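Local coordinates for protein ubiquitin-conjugating enzyme E2, putative (PDB 4DS2) that probably acts as an E2 ubiquitin-conjugating enzyme, carrying activated ubiquitin as a thioester on a cysteine and helping to pass it on to target proteins, at residues I14-L19 and Q118-V123; L54-P59 and R130-Y135; L98-G103 and D141-E146. All coordinates share one frame; numbering follows the deposited sequence.

The three contacts hold together one ubiquitin-conjugating domain. Their first segments come in the order 14-19, 54-59, 98-103. Their partners follow in the same order, 118-123, 130-135, 141-146, so the contacts interleave. Contacts 1 and 2 use helix 120-132, near its start and at its end, with centres about 18 Å apart. Contact 1 ties this helix to helix 11-27, and contact 2 to strand 51-57 of the antiparallel sheet. Contact 3 joins loop 98-103 to the segment leading into helix 145-153. Its centre lies about 15 Å from that of contact 2 and about 26 Å from that of contact 1. It meets the end of helix 120-132 through Leu-98, Val-99 and the Asp-141 to Arg-130 salt bridge.

Contact 1 of 3, residues I14-L19 and Q118-V123; sequences IKDLKL and QHASDV
Asp-16 of helix 11-27 meets the start of helix 120-132 at His-119 and Ala-120. This is the close, buried part of the contact. The backbone N of Ala-120, in the first turn of its helix, donates to Asp-16 OD2 at 3.0 Å. The bond is nearly straight, with an N-H...O angle of 166°, and it comes in from above the carboxylate plane. Arg-12 and Tyr-81 hold the same oxygen, Arg-12 through a salt bridge and Tyr-81 through a hydrogen bond. Three groups thus grip this one oxygen, which should limit rotation of the carboxylate. Its negative charge at a helix N-terminus is probably favourable. Behind it, the CB atoms of Asp-16 and Ala-120 pack at 3.9 Å. A water beside them donates to Asp-16 O at 2.7 Å and is hydrogen-bonded to Ser-121 OG at 2.6 Å, so the buried serine is linked to the backbone of the other helix.

The outer side is looser and is built around the partly exposed His-119 ring. His-119 is the N-cap residue, and its N-H goes to Asp-122 OD2. With CG anti to its carbonyl carbon (chi1 -70°), the imidazole comes up to the Asp-16 carboxylate, the side chains crossing at about a right angle. The two planes are only 21° apart, and OD1 sits 3.3 Å from His-119 CD2. Leu-19 CD1 approaches the same corner of the ring obliquely. The extended end of Lys-15 reaches the ring edge, where NZ makes a weak hydrogen bond of 3.4 Å to His-119 NE2.

Trp-52 of strand 51-57 touches both Asp-16 and Ala-120. Phe-77 and Tyr-81 of a loop also cover Ala-120. On its other flank, helix 11-27 sets Leu-17 against Val-44 and Thr-46 of strand 40-46.

Contact 2 of 3, residues L54-P59 and R130-Y135; sequences LKVKAP and RVFSQY
Ala-58 and Phe-132 form the centre of this contact through a CH-pi interaction. Ala-58 lies just past the end of strand 51-57, and Phe-132 lies in the last turn of helix 120-132. The methyl CB of Ala-58 stands over one face of the ring, 3.5 Å from its centroid and 18° off the ring normal. It is shifted toward the rim on the CD2 side, and the Ala-58 CA follows along the same side of the ring. The Phe-132 ring is put there by its first torsion, which sets CG beside its own backbone N (chi1 -72°) and sends the ring out toward the strand.

Apolar packing fills in on two sides. Val-56, two residues back along the strand, brings CG1 to the ring edge, 4.4 Å from Phe-132 CE2. This touch is light. Pro-59 comes in at the root of the side chain instead. Its CD lies 3.8 Å from Phe-132 CB, and the two side chains cross at about a right angle. Pro-59 CG also lies against the hydroxyl of Ser-133, 3.7 Å from OG, a van der Waals contact.

Ring contacts continue beyond the two segments. Phe-132 also meets Tyr-71 of strand 70-76, with planes about 55° apart, and Tyr-64.

Polar bonding belongs to the flanks and not to the interface itself. Val-56 is held in the sheet by backbone bonds to Tyr-71. At the helix end, Arg-130 turns away from the strand and makes a salt bridge with Asp-141.

The whole is a buried helix-on-sheet junction. It is characteristic of the UBC fold of E2 enzymes, in which a central helix packs against one face of the antiparallel sheet.

Contact 3 of 3, residues L98-G103 and D141-E146; sequences LVTGEG and DDVNPE
One water joins Leu-98 and Asp-141. It donates to Asp-141 O at 2.6 Å and to Leu-98 O at 2.7 Å, bridging the two segments through their backbones.

The side chain of Leu-98 curls back toward the other segment. Its CD2 touches two carboxylates, 3.3 Å from Asp-141 OD1 and 3.4 Å from Asp-142 OD1. Both oxygens have stronger partners, Arg-130 for Asp-141 and Arg-148 for Asp-142.

Val-143 lays CG2 along the backbone from Leu-98 to Thr-100. The same methyl meets Thr-100 CG2 at 3.4 Å, the two side chains crossing at about a right angle. Thr-100 OG1 faces its own chain and accepts from Glu-102 N, 3.0 Å away, in an ST turn, and is also hydrogen-bonded to Gly-104 N. The ST turn lies within a type I beta turn from Thr-100 to Gly-103.

Asn-144 covers Val-99 O with CB and ND2. Its OD1 is given to Ala-147 N, as the N-cap of helix 145-153. Pro-97 makes backbone bonds with Val-143 and Asn-144.

Asp-141 and Val-143 both touch Cys-106. The arrangement is consistent with the E2 active-site region, where Cys-106 is probably the ubiquitin-accepting cysteine.

Contact 1 of 3, residues I14-L19 and Q118-V123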
ATOM      1  N   ILE A  14     -16.087  -9.015   3.534  1.00 33.96           N
ATOM      2  CA  ILE A  14     -15.960  -9.970   4.634  1.00 33.46           C
ATOM      3  C   ILE A  14     -15.144 -11.193   4.163  1.00 36.17           C
ATOM      4  O   ILE A  14     -14.154 -11.582   4.824  1.00 34.95           O
ATOM      5  CB  ILE A  14     -17.364 -10.392   5.146  1.00 32.98           C
ATOM      6  CG1 ILE A  14     -18.049  -9.217   5.863  1.00 32.72           C
ATOM      7  CG2 ILE A  14     -17.276 -11.594   6.062  1.00 33.50           C
ATOM      8  CD1 ILE A  14     -19.565  -9.218   5.880  1.00 33.07           C
ATOM      9  N   LYS A  15     -15.524 -11.764   3.003  1.00 39.30           N
ATOM     10  CA  LYS A  15     -14.763 -12.887   2.401  1.00 40.72           C
ATOM     11  C   LYS A  15     -13.266 -12.526   2.189  1.00 39.33           C
ATOM     12  O   LYS A  15     -12.380 -13.318   2.557  1.00 37.59           O
ATOM     13  CB  LYS A  15     -15.399 -13.348   1.089  1.00 42.92           C
ATOM     14  CG  LYS A  15     -14.772 -14.620   0.477  1.00 47.16           C
ATOM     15  CD  LYS A  15     -14.353 -14.437  -1.005  1.00 49.48           C
ATOM     16  CE  LYS A  15     -13.965 -15.760  -1.692  1.00 53.30           C
ATOM     17  NZ  LYS A  15     -13.602 -15.706  -3.153  1.00 54.94           N
ATOM     18  N   ASP A  16     -12.993 -11.337   1.640  1.00 36.81           N
ATOM     19  CA  ASP A  16     -11.598 -10.861   1.482  1.00 37.34           C
ATOM     20  C   ASP A  16     -10.843 -10.516   2.757  1.00 36.88           C
ATOM     21  O   ASP A  16      -9.620 -10.648   2.768  1.00 38.54           O
ATOM     22  CB  ASP A  16     -11.505  -9.655   0.561  1.00 36.46           C
ATOM     23  CG  ASP A  16     -11.819 -10.000  -0.877  1.00 38.28           C
ATOM     24  OD1 ASP A  16     -12.257 -11.138  -1.174  1.00 39.29           O
ATOM     25  OD2 ASP A  16     -11.641  -9.117  -1.733  1.00 38.76           O
ATOM     26  N   LEU A  17     -11.535 -10.087   3.818  1.00 35.18           N
ATOM     27  CA  LEU A  17     -10.884  -9.852   5.112  1.00 33.27           C
ATOM     28  C   LEU A  17     -10.479 -11.207   5.723  1.00 34.88           C
ATOM     29  O   LEU A  17      -9.334 -11.390   6.119  1.00 34.75           O
ATOM     30  CB  LEU A  17     -11.794  -9.057   6.054  1.00 31.90           C
ATOM     31  CG  LEU A  17     -11.212  -8.746   7.446  1.00 32.15           C
ATOM     32  CD1 LEU A  17      -9.751  -8.287   7.398  1.00 31.99           C
ATOM     33  CD2 LEU A  17     -12.126  -7.743   8.127  1.00 31.24           C
ATOM     34  N   LYS A  18     -11.418 -12.158   5.766  1.00 35.79           N
ATOM     35  CA  LYS A  18     -11.127 -13.529   6.218  1.00 36.95           C
ATOM     36  C   LYS A  18      -9.932 -14.106   5.473  1.00 38.53           C
ATOM     37  O   LYS A  18      -9.118 -14.830   6.054  1.00 39.84           O
ATOM     38  CB  LYS A  18     -12.337 -14.436   6.004  1.00 37.22           C
ATOM     39  CG  LYS A  18     -13.556 -14.048   6.813  1.00 36.52           C
ATOM     40  CD  LYS A  18     -14.755 -14.975   6.569  1.00 37.79           C
ATOM     41  CE  LYS A  18     -16.019 -14.550   7.328  1.00 36.90           C
ATOM     42  NZ  LYS A  18     -16.680 -15.652   8.136  1.00 38.89           N
ATOM     43  N   LEU A  19      -9.825 -13.790   4.180  1.00 39.77           N
ATOM     44  CA  LEU A  19      -8.725 -14.341   3.349  1.00 42.54           C
ATOM     45  C   LEU A  19      -7.398 -13.662   3.691  1.00 42.60           C
ATOM     46  O   LEU A  19      -6.386 -14.344   3.778  1.00 42.57           O
ATOM     47  CB  LEU A  19      -9.014 -14.261   1.838  1.00 43.15           C
ATOM     48  CG  LEU A  19      -9.619 -15.549   1.218  1.00 46.00           C
ATOM     49  CD1 LEU A  19     -10.111 -15.331  -0.208  1.00 47.39           C
ATOM     50  CD2 LEU A  19      -8.664 -16.735   1.216  1.00 49.41           C
ATOM     51  N   GLN A 118     -10.535  -9.965  -8.584  1.00 40.56           N
ATOM     52  CA  GLN A 118      -9.377  -9.886  -7.689  1.00 40.07           C
ATOM     53  C   GLN A 118      -9.745  -9.537  -6.253  1.00 39.59           C
ATOM     54  O   GLN A 118     -10.846  -9.047  -6.003  1.00 38.78           O
ATOM     55  CB  GLN A 118      -8.385  -8.848  -8.202  1.00 38.26           C
ATOM     56  CG  GLN A 118      -7.650  -9.254  -9.467  1.00 39.91           C
ATOM     57  CD  GLN A 118      -6.847  -8.102 -10.081  1.00 38.35           C
ATOM     58  OE1 GLN A 118      -7.275  -7.511 -11.051  1.00 37.82           O
ATOM     59  NE2 GLN A 118      -5.684  -7.798  -9.526  1.00 36.31           N
ATOM     60  N   HIS A 119      -8.790  -9.766  -5.341  1.00 38.75           N
ATOM     61  CA  HIS A 119      -9.011  -9.697  -3.910  1.00 39.92           C
ATOM     62  C   HIS A 119      -8.324  -8.509  -3.280  1.00 39.39           C
ATOM     63  O   HIS A 119      -7.317  -8.031  -3.784  1.00 38.80           O
ATOM     64  CB  HIS A 119      -8.510 -10.979  -3.259  1.00 42.76           C
ATOM     65  CG  HIS A 119      -9.343 -12.201  -3.579  1.00 46.34           C
ATOM     66  ND1 HIS A 119      -9.527 -12.656  -4.830  1.00 47.94           N
ATOM     67  CD2 HIS A 119     -10.062 -13.062  -2.742  1.00 50.92           C
ATOM     68  CE1 HIS A 119     -10.308 -13.757  -4.805  1.00 50.08           C
ATOM     69  NE2 HIS A 119     -10.640 -14.005  -3.526  1.00 51.86           N
ATOM     70  N   ALA A 120      -8.880  -8.003  -2.180  1.00 39.58           N
ATOM     71  CA  ALA A 120      -8.274  -6.916  -1.398  1.00 41.22           C
ATOM     72  C   ALA A 120      -6.801  -7.135  -1.145  1.00 42.51           C
ATOM     73  O   ALA A 120      -6.042  -6.212  -1.245  1.00 41.16           O
ATOM     74  CB  ALA A 120      -8.976  -6.756  -0.047  1.00 42.12           C
ATOM     75  N   SER A 121      -6.425  -8.357  -0.785  1.00 46.51           N
ATOM     76  CA  SER A 121      -5.018  -8.789  -0.717  1.00 49.55           C
ATOM     77  C   SER A 121      -4.166  -8.385  -1.909  1.00 50.51           C
ATOM     78  O   SER A 121      -3.039  -7.918  -1.748  1.00 51.96           O
ATOM     79  CB  SER A 121      -4.977 -10.308  -0.660  1.00 53.18           C
ATOM     80  OG  SER A 121      -5.859 -10.760   0.341  1.00 59.71           O
ATOM     81  N   ASP A 122      -4.693  -8.643  -3.110  1.00 51.88           N
ATOM     82  CA  ASP A 122      -3.986  -8.367  -4.386  1.00 47.75           C
ATOM     83  C   ASP A 122      -3.749  -6.870  -4.556  1.00 45.06           C
ATOM     84  O   ASP A 122      -2.672  -6.445  -4.913  1.00 47.00           O
ATOM     85  CB  ASP A 122      -4.767  -8.974  -5.560  1.00 47.54           C
ATOM     86  CG  ASP A 122      -4.930 -10.523  -5.434  1.00 51.90           C
ATOM     87  OD1 ASP A 122      -4.100 -11.164  -4.755  1.00 52.57           O
ATOM     88  OD2 ASP A 122      -5.897 -11.113  -5.984  1.00 56.12           O
ATOM     89  N   VAL A 123      -4.746  -6.073  -4.202  1.00 42.88           N
ATOM     90  CA  VAL A 123      -4.643  -4.626  -4.213  1.00 40.00           C
ATOM     91  C   VAL A 123      -3.582  -4.121  -3.236  1.00 41.29           C
ATOM     92  O   VAL A 123      -2.863  -3.141  -3.501  1.00 39.52           O
ATOM     93  CB  VAL A 123      -5.987  -3.988  -3.779  1.00 38.84           C
ATOM     94  CG1 VAL A 123      -5.842  -2.475  -3.680  1.00 35.78           C
ATOM     95  CG2 VAL A 123      -7.132  -4.422  -4.695  1.00 37.31           C
TER
HETATM   96  O   HOH W   1      -8.419 -10.374   0.388  1.00 28.01           O

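Contact 2 of 3, residues L54-P59 and R130-Y135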
ATOM      1  N   LEU A  54      -3.942  -1.240   8.615  1.00 41.38           N
ATOM      2  CA  LEU A  54      -2.861  -2.226   8.563  1.00 42.02           C
ATOM      3  C   LEU A  54      -1.520  -1.679   9.134  1.00 41.22           C
ATOM      4  O   LEU A  54      -1.266  -0.472   9.087  1.00 36.54           O
ATOM      5  CB  LEU A  54      -2.609  -2.651   7.116  1.00 40.89           C
ATOM      6  CG  LEU A  54      -3.701  -3.198   6.193  1.00 40.56           C
ATOM      7  CD1 LEU A  54      -3.003  -3.611   4.895  1.00 38.13           C
ATOM      8  CD2 LEU A  54      -4.450  -4.372   6.788  1.00 42.48           C
ATOM      9  N   LYS A  55      -0.685  -2.599   9.641  1.00 41.75           N
ATOM     10  CA  LYS A  55       0.715  -2.307   9.982  1.00 43.51           C
ATOM     11  C   LYS A  55       1.618  -3.199   9.142  1.00 42.64           C
ATOM     12  O   LYS A  55       1.352  -4.380   8.956  1.00 39.74           O
ATOM     13  CB  LYS A  55       0.993  -2.505  11.459  1.00 46.18           C
ATOM     14  CG  LYS A  55       0.157  -1.598  12.363  1.00 49.09           C
ATOM     15  CD  LYS A  55       0.672  -1.598  13.805  1.00 52.35           C
ATOM     16  CE  LYS A  55      -0.301  -1.034  14.831  1.00 54.07           C
ATOM     17  NZ  LYS A  55       0.166  -1.412  16.197  1.00 56.04           N
ATOM     18  N   VAL A  56       2.648  -2.593   8.573  1.00 44.01           N
ATOM     19  CA  VAL A  56       3.427  -3.222   7.499  1.00 43.59           C
ATOM     20  C   VAL A  56       4.895  -2.949   7.726  1.00 46.37           C
ATOM     21  O   VAL A  56       5.256  -1.916   8.299  1.00 48.21           O
ATOM     22  CB  VAL A  56       3.004  -2.672   6.111  1.00 42.38           C
ATOM     23  CG1 VAL A  56       3.904  -3.202   5.014  1.00 41.25           C
ATOM     24  CG2 VAL A  56       1.540  -3.002   5.801  1.00 42.38           C
ATOM     25  N   LYS A  57       5.739  -3.879   7.281  1.00 49.60           N
ATOM     26  CA  LYS A  57       7.179  -3.600   7.072  1.00 49.29           C
ATOM     27  C   LYS A  57       7.431  -3.571   5.585  1.00 46.03           C
ATOM     28  O   LYS A  57       6.930  -4.423   4.862  1.00 43.02           O
ATOM     29  CB  LYS A  57       8.050  -4.677   7.708  1.00 51.48           C
ATOM     30  CG  LYS A  57       7.880  -4.802   9.223  1.00 55.60           C
ATOM     31  CD  LYS A  57       8.457  -3.606   9.967  1.00 57.38           C
ATOM     32  CE  LYS A  57       7.856  -3.485  11.357  1.00 58.14           C
ATOM     33  NZ  LYS A  57       8.305  -4.573  12.262  1.00 58.81           N
ATOM     34  N   ALA A  58       8.192  -2.588   5.118  1.00 47.26           N
ATOM     35  CA  ALA A  58       8.748  -2.662   3.762  1.00 46.64           C
ATOM     36  C   ALA A  58       9.804  -3.783   3.681  1.00 48.62           C
ATOM     37  O   ALA A  58      10.296  -4.254   4.724  1.00 49.83           O
ATOM     38  CB  ALA A  58       9.335  -1.333   3.347  1.00 44.52           C
ATOM     39  N   PRO A  59      10.151  -4.226   2.448  1.00 50.54           N
ATOM     40  CA  PRO A  59      11.200  -5.237   2.241  1.00 52.59           C
ATOM     41  C   PRO A  59      12.563  -4.785   2.797  1.00 55.62           C
ATOM     42  O   PRO A  59      12.906  -3.605   2.670  1.00 53.82           O
ATOM     43  CB  PRO A  59      11.293  -5.325   0.707  1.00 52.01           C
ATOM     44  CG  PRO A  59      10.032  -4.749   0.183  1.00 48.69           C
ATOM     45  CD  PRO A  59       9.696  -3.668   1.158  1.00 48.86           C
ATOM     46  N   ARG A 130       4.686  -1.584  -5.442  1.00 38.03           N
ATOM     47  CA  ARG A 130       4.847  -0.468  -6.358  1.00 37.08           C
ATOM     48  C   ARG A 130       5.617   0.665  -5.700  1.00 34.78           C
ATOM     49  O   ARG A 130       6.526   1.224  -6.275  1.00 33.54           O
ATOM     50  CB  ARG A 130       3.470  -0.012  -6.856  1.00 35.55           C
ATOM     51  CG  ARG A 130       3.462   1.247  -7.664  1.00 35.73           C
ATOM     52  CD  ARG A 130       4.299   1.141  -8.897  1.00 36.71           C
ATOM     53  NE  ARG A 130       4.206   2.390  -9.632  1.00 38.19           N
ATOM     54  CZ  ARG A 130       5.006   2.732 -10.640  1.00 39.80           C
ATOM     55  NH1 ARG A 130       5.977   1.913 -11.040  1.00 41.00           N
ATOM     56  NH2 ARG A 130       4.830   3.897 -11.259  1.00 39.36           N
ATOM     57  N   VAL A 131       5.238   0.993  -4.473  1.00 35.17           N
ATOM     58  CA  VAL A 131       5.810   2.143  -3.780  1.00 33.63           C
ATOM     59  C   VAL A 131       7.179   1.873  -3.134  1.00 35.26           C
ATOM     60  O   VAL A 131       8.118   2.684  -3.252  1.00 33.47           O
ATOM     61  CB  VAL A 131       4.809   2.649  -2.758  1.00 33.21           C
ATOM     62  CG1 VAL A 131       5.429   3.741  -1.875  1.00 33.16           C
ATOM     63  CG2 VAL A 131       3.587   3.164  -3.521  1.00 31.25           C
ATOM     64  N   PHE A 132       7.302   0.721  -2.477  1.00 35.93           N
ATOM     65  CA  PHE A 132       8.533   0.373  -1.776  1.00 36.09           C
ATOM     66  C   PHE A 132       9.625  -0.209  -2.687  1.00 37.39           C
ATOM     67  O   PHE A 132      10.830  -0.118  -2.373  1.00 36.38           O
ATOM     68  CB  PHE A 132       8.204  -0.639  -0.664  1.00 37.41           C
ATOM     69  CG  PHE A 132       7.455  -0.062   0.509  1.00 38.54           C
ATOM     70  CD1 PHE A 132       7.575   1.290   0.871  1.00 38.61           C
ATOM     71  CD2 PHE A 132       6.678  -0.891   1.303  1.00 40.39           C
ATOM     72  CE1 PHE A 132       6.920   1.796   1.964  1.00 38.72           C
ATOM     73  CE2 PHE A 132       6.027  -0.386   2.413  1.00 40.86           C
ATOM     74  CZ  PHE A 132       6.152   0.960   2.743  1.00 40.38           C
ATOM     75  N   SER A 133       9.190  -0.848  -3.782  1.00 38.78           N
ATOM     76  CA  SER A 133      10.072  -1.659  -4.621  1.00 39.71           C
ATOM     77  C   SER A 133      10.130  -1.301  -6.092  1.00 40.17           C
ATOM     78  O   SER A 133      11.197  -1.396  -6.667  1.00 40.60           O
ATOM     79  CB  SER A 133       9.748  -3.127  -4.444  1.00 40.74           C
ATOM     80  OG  SER A 133      10.378  -3.566  -3.260  1.00 42.11           O
ATOM     81  N   GLN A 134       9.029  -0.884  -6.711  1.00 40.86           N
ATOM     82  CA  GLN A 134       9.077  -0.600  -8.134  1.00 43.26           C
ATOM     83  C   GLN A 134       8.950   0.878  -8.417  1.00 41.33           C
ATOM     84  O   GLN A 134       8.506   1.268  -9.482  1.00 44.71           O
ATOM     85  CB  GLN A 134       7.998  -1.367  -8.903  1.00 46.24           C
ATOM     86  CG  GLN A 134       7.952  -2.881  -8.657  1.00 52.77           C
ATOM     87  CD  GLN A 134       9.225  -3.659  -9.064  1.00 56.64           C
ATOM     88  OE1 GLN A 134      10.083  -3.159  -9.802  1.00 56.46           O
ATOM     89  NE2 GLN A 134       9.319  -4.919  -8.608  1.00 58.70           N
ATOM     90  N   TYR A 135       9.392   1.710  -7.504  1.00 38.89           N
ATOM     91  CA  TYR A 135       9.194   3.148  -7.658  1.00 38.02           C
ATOM     92  C   TYR A 135      10.010   3.792  -8.771  1.00 41.33           C
ATOM     93  O   TYR A 135       9.532   4.792  -9.371  1.00 41.51           O
ATOM     94  CB  TYR A 135       9.470   3.898  -6.348  1.00 36.59           C
ATOM     95  CG  TYR A 135      10.818   3.598  -5.741  1.00 35.14           C
ATOM     96  CD1 TYR A 135      10.993   2.468  -4.928  1.00 35.04           C
ATOM     97  CD2 TYR A 135      11.909   4.415  -5.985  1.00 34.67           C
ATOM     98  CE1 TYR A 135      12.218   2.169  -4.375  1.00 35.05           C
ATOM     99  CE2 TYR A 135      13.152   4.129  -5.426  1.00 35.28           C
ATOM    100  CZ  TYR A 135      13.300   3.008  -4.611  1.00 35.12           C
ATOM    101  OH  TYR A 135      14.514   2.714  -4.028  1.00 33.79           O
TER

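Contact 3 of 3, residues L98-G103 and D141-E146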
ATOM      1  N   LEU A  98       5.222   8.661  -5.574  1.00 33.41           N
ATOM      2  CA  LEU A  98       3.897   8.023  -5.762  1.00 34.37           C
ATOM      3  C   LEU A  98       2.880   8.375  -4.603  1.00 34.85           C
ATOM      4  O   LEU A  98       1.658   8.165  -4.718  1.00 34.02           O
ATOM      5  CB  LEU A  98       4.082   6.500  -6.025  1.00 32.11           C
ATOM      6  CG  LEU A  98       4.931   6.007  -7.238  1.00 30.96           C
ATOM      7  CD1 LEU A  98       5.345   4.545  -7.049  1.00 29.96           C
ATOM      8  CD2 LEU A  98       4.221   6.157  -8.573  1.00 31.49           C
ATOM      9  N   VAL A  99       3.394   9.005  -3.540  1.00 35.57           N
ATOM     10  CA  VAL A  99       2.600   9.373  -2.358  1.00 35.06           C
ATOM     11  C   VAL A  99       2.620  10.896  -2.084  1.00 35.77           C
ATOM     12  O   VAL A  99       3.668  11.528  -2.141  1.00 36.60           O
ATOM     13  CB  VAL A  99       3.134   8.659  -1.095  1.00 33.97           C
ATOM     14  CG1 VAL A  99       2.197   8.924   0.091  1.00 33.20           C
ATOM     15  CG2 VAL A  99       3.333   7.168  -1.364  1.00 32.12           C
ATOM     16  N   THR A 100       1.459  11.465  -1.767  1.00 36.45           N
ATOM     17  CA  THR A 100       1.363  12.896  -1.425  1.00 39.02           C
ATOM     18  C   THR A 100       1.720  13.153   0.068  1.00 41.89           C
ATOM     19  O   THR A 100       1.925  12.204   0.835  1.00 41.93           O
ATOM     20  CB  THR A 100      -0.047  13.479  -1.735  1.00 38.47           C
ATOM     21  OG1 THR A 100      -0.977  13.088  -0.712  1.00 38.44           O
ATOM     22  CG2 THR A 100      -0.559  13.017  -3.079  1.00 37.78           C
ATOM     23  N   GLY A 101       1.808  14.425   0.475  1.00 43.44           N
ATOM     24  CA  GLY A 101       1.928  14.743   1.896  1.00 46.30           C
ATOM     25  C   GLY A 101       0.691  14.378   2.746  1.00 50.54           C
ATOM     26  O   GLY A 101       0.754  14.386   3.977  1.00 51.03           O
ATOM     27  N   GLU A 102      -0.438  14.073   2.099  1.00 53.53           N
ATOM     28  CA  GLU A 102      -1.656  13.606   2.793  1.00 54.58           C
ATOM     29  C   GLU A 102      -1.633  12.075   3.007  1.00 50.83           C
ATOM     30  O   GLU A 102      -2.391  11.550   3.825  1.00 53.46           O
ATOM     31  CB  GLU A 102      -2.940  14.050   2.061  1.00 58.72           C
ATOM     32  CG  GLU A 102      -3.359  15.457   2.443  1.00 66.37           C
ATOM     33  CD  GLU A 102      -4.593  15.991   1.718  1.00 70.64           C
ATOM     34  OE1 GLU A 102      -5.146  15.279   0.844  1.00 69.94           O
ATOM     35  OE2 GLU A 102      -5.000  17.149   2.039  1.00 78.33           O
ATOM     36  N   GLY A 103      -0.740  11.383   2.298  1.00 45.31           N
ATOM     37  CA  GLY A 103      -0.744   9.916   2.226  1.00 44.56           C
ATOM     38  C   GLY A 103      -1.521   9.327   1.042  1.00 43.19           C
ATOM     39  O   GLY A 103      -1.692   8.107   0.978  1.00 40.45           O
ATOM     40  N   ASP A 141       0.998   7.317 -12.562  1.00 38.92           N
ATOM     41  CA  ASP A 141       0.550   7.329 -11.145  1.00 36.82           C
ATOM     42  C   ASP A 141       1.459   8.156 -10.220  1.00 35.89           C
ATOM     43  O   ASP A 141       1.394   8.051  -8.989  1.00 35.35           O
ATOM     44  CB  ASP A 141       0.371   5.886 -10.610  1.00 35.66           C
ATOM     45  CG  ASP A 141       1.613   5.028 -10.761  1.00 35.50           C
ATOM     46  OD1 ASP A 141       2.606   5.485 -11.370  1.00 35.30           O
ATOM     47  OD2 ASP A 141       1.600   3.871 -10.280  1.00 36.37           O
ATOM     48  N   ASP A 142       2.292   8.987 -10.812  1.00 37.05           N
ATOM     49  CA  ASP A 142       3.066   9.951 -10.044  1.00 38.65           C
ATOM     50  C   ASP A 142       2.157  11.033  -9.489  1.00 39.40           C
ATOM     51  O   ASP A 142       1.344  11.581 -10.241  1.00 38.07           O
ATOM     52  CB  ASP A 142       4.158  10.583 -10.906  1.00 39.71           C
ATOM     53  CG  ASP A 142       5.517   9.880 -10.747  1.00 39.28           C
ATOM     54  OD1 ASP A 142       5.583   8.649 -10.442  1.00 37.42           O
ATOM     55  OD2 ASP A 142       6.523  10.592 -10.914  1.00 37.97           O
ATOM     56  N   VAL A 143       2.279  11.276  -8.166  1.00 39.04           N
ATOM     57  CA  VAL A 143       1.498  12.302  -7.440  1.00 41.04           C
ATOM     58  C   VAL A 143       2.382  13.403  -6.834  1.00 42.41           C
ATOM     59  O   VAL A 143       1.869  14.412  -6.410  1.00 42.07           O
ATOM     60  CB  VAL A 143       0.642  11.709  -6.269  1.00 38.50           C
ATOM     61  CG1 VAL A 143      -0.250  10.600  -6.766  1.00 36.57           C
ATOM     62  CG2 VAL A 143       1.525  11.217  -5.141  1.00 36.67           C
ATOM     63  N   ASN A 144       3.695  13.168  -6.756  1.00 44.02           N
ATOM     64  CA  ASN A 144       4.651  14.063  -6.091  1.00 42.89           C
ATOM     65  C   ASN A 144       5.824  14.272  -7.021  1.00 44.88           C
ATOM     66  O   ASN A 144       6.784  13.502  -6.984  1.00 47.23           O
ATOM     67  CB  ASN A 144       5.127  13.392  -4.801  1.00 41.32           C
ATOM     68  CG  ASN A 144       6.048  14.275  -3.960  1.00 40.67           C
ATOM     69  OD1 ASN A 144       6.592  15.259  -4.433  1.00 39.92           O
ATOM     70  ND2 ASN A 144       6.211  13.911  -2.692  1.00 39.26           N
ATOM     71  N   PRO A 145       5.758  15.294  -7.889  1.00 47.40           N
ATOM     72  CA  PRO A 145       6.786  15.427  -8.917  1.00 48.71           C
ATOM     73  C   PRO A 145       8.135  16.018  -8.422  1.00 51.47           C
ATOM     74  O   PRO A 145       9.162  15.826  -9.076  1.00 57.07           O
ATOM     75  CB  PRO A 145       6.119  16.316  -9.962  1.00 49.11           C
ATOM     76  CG  PRO A 145       5.164  17.141  -9.191  1.00 50.50           C
ATOM     77  CD  PRO A 145       4.716  16.319  -8.016  1.00 48.98           C
ATOM     78  N   GLU A 146       8.142  16.741  -7.305  1.00 51.26           N
ATOM     79  CA  GLU A 146       9.401  17.113  -6.668  1.00 50.77           C
ATOM     80  C   GLU A 146      10.181  15.873  -6.219  1.00 46.93           C
ATOM     81  O   GLU A 146      11.395  15.818  -6.388  1.00 47.38           O
ATOM     82  CB  GLU A 146       9.165  18.049  -5.483  1.00 54.77           C
ATOM     83  CG  GLU A 146       9.083  19.527  -5.871  1.00 60.43           C
ATOM     84  CD  GLU A 146       7.781  20.231  -5.449  1.00 63.66           C
ATOM     85  OE1 GLU A 146       7.940  21.431  -5.148  1.00 65.89           O
ATOM     86  OE2 GLU A 146       6.641  19.637  -5.453  1.00 58.07           O
TER
HETATM   87  O   HOH W   2       0.264   7.188  -6.785  1.00 24.78           O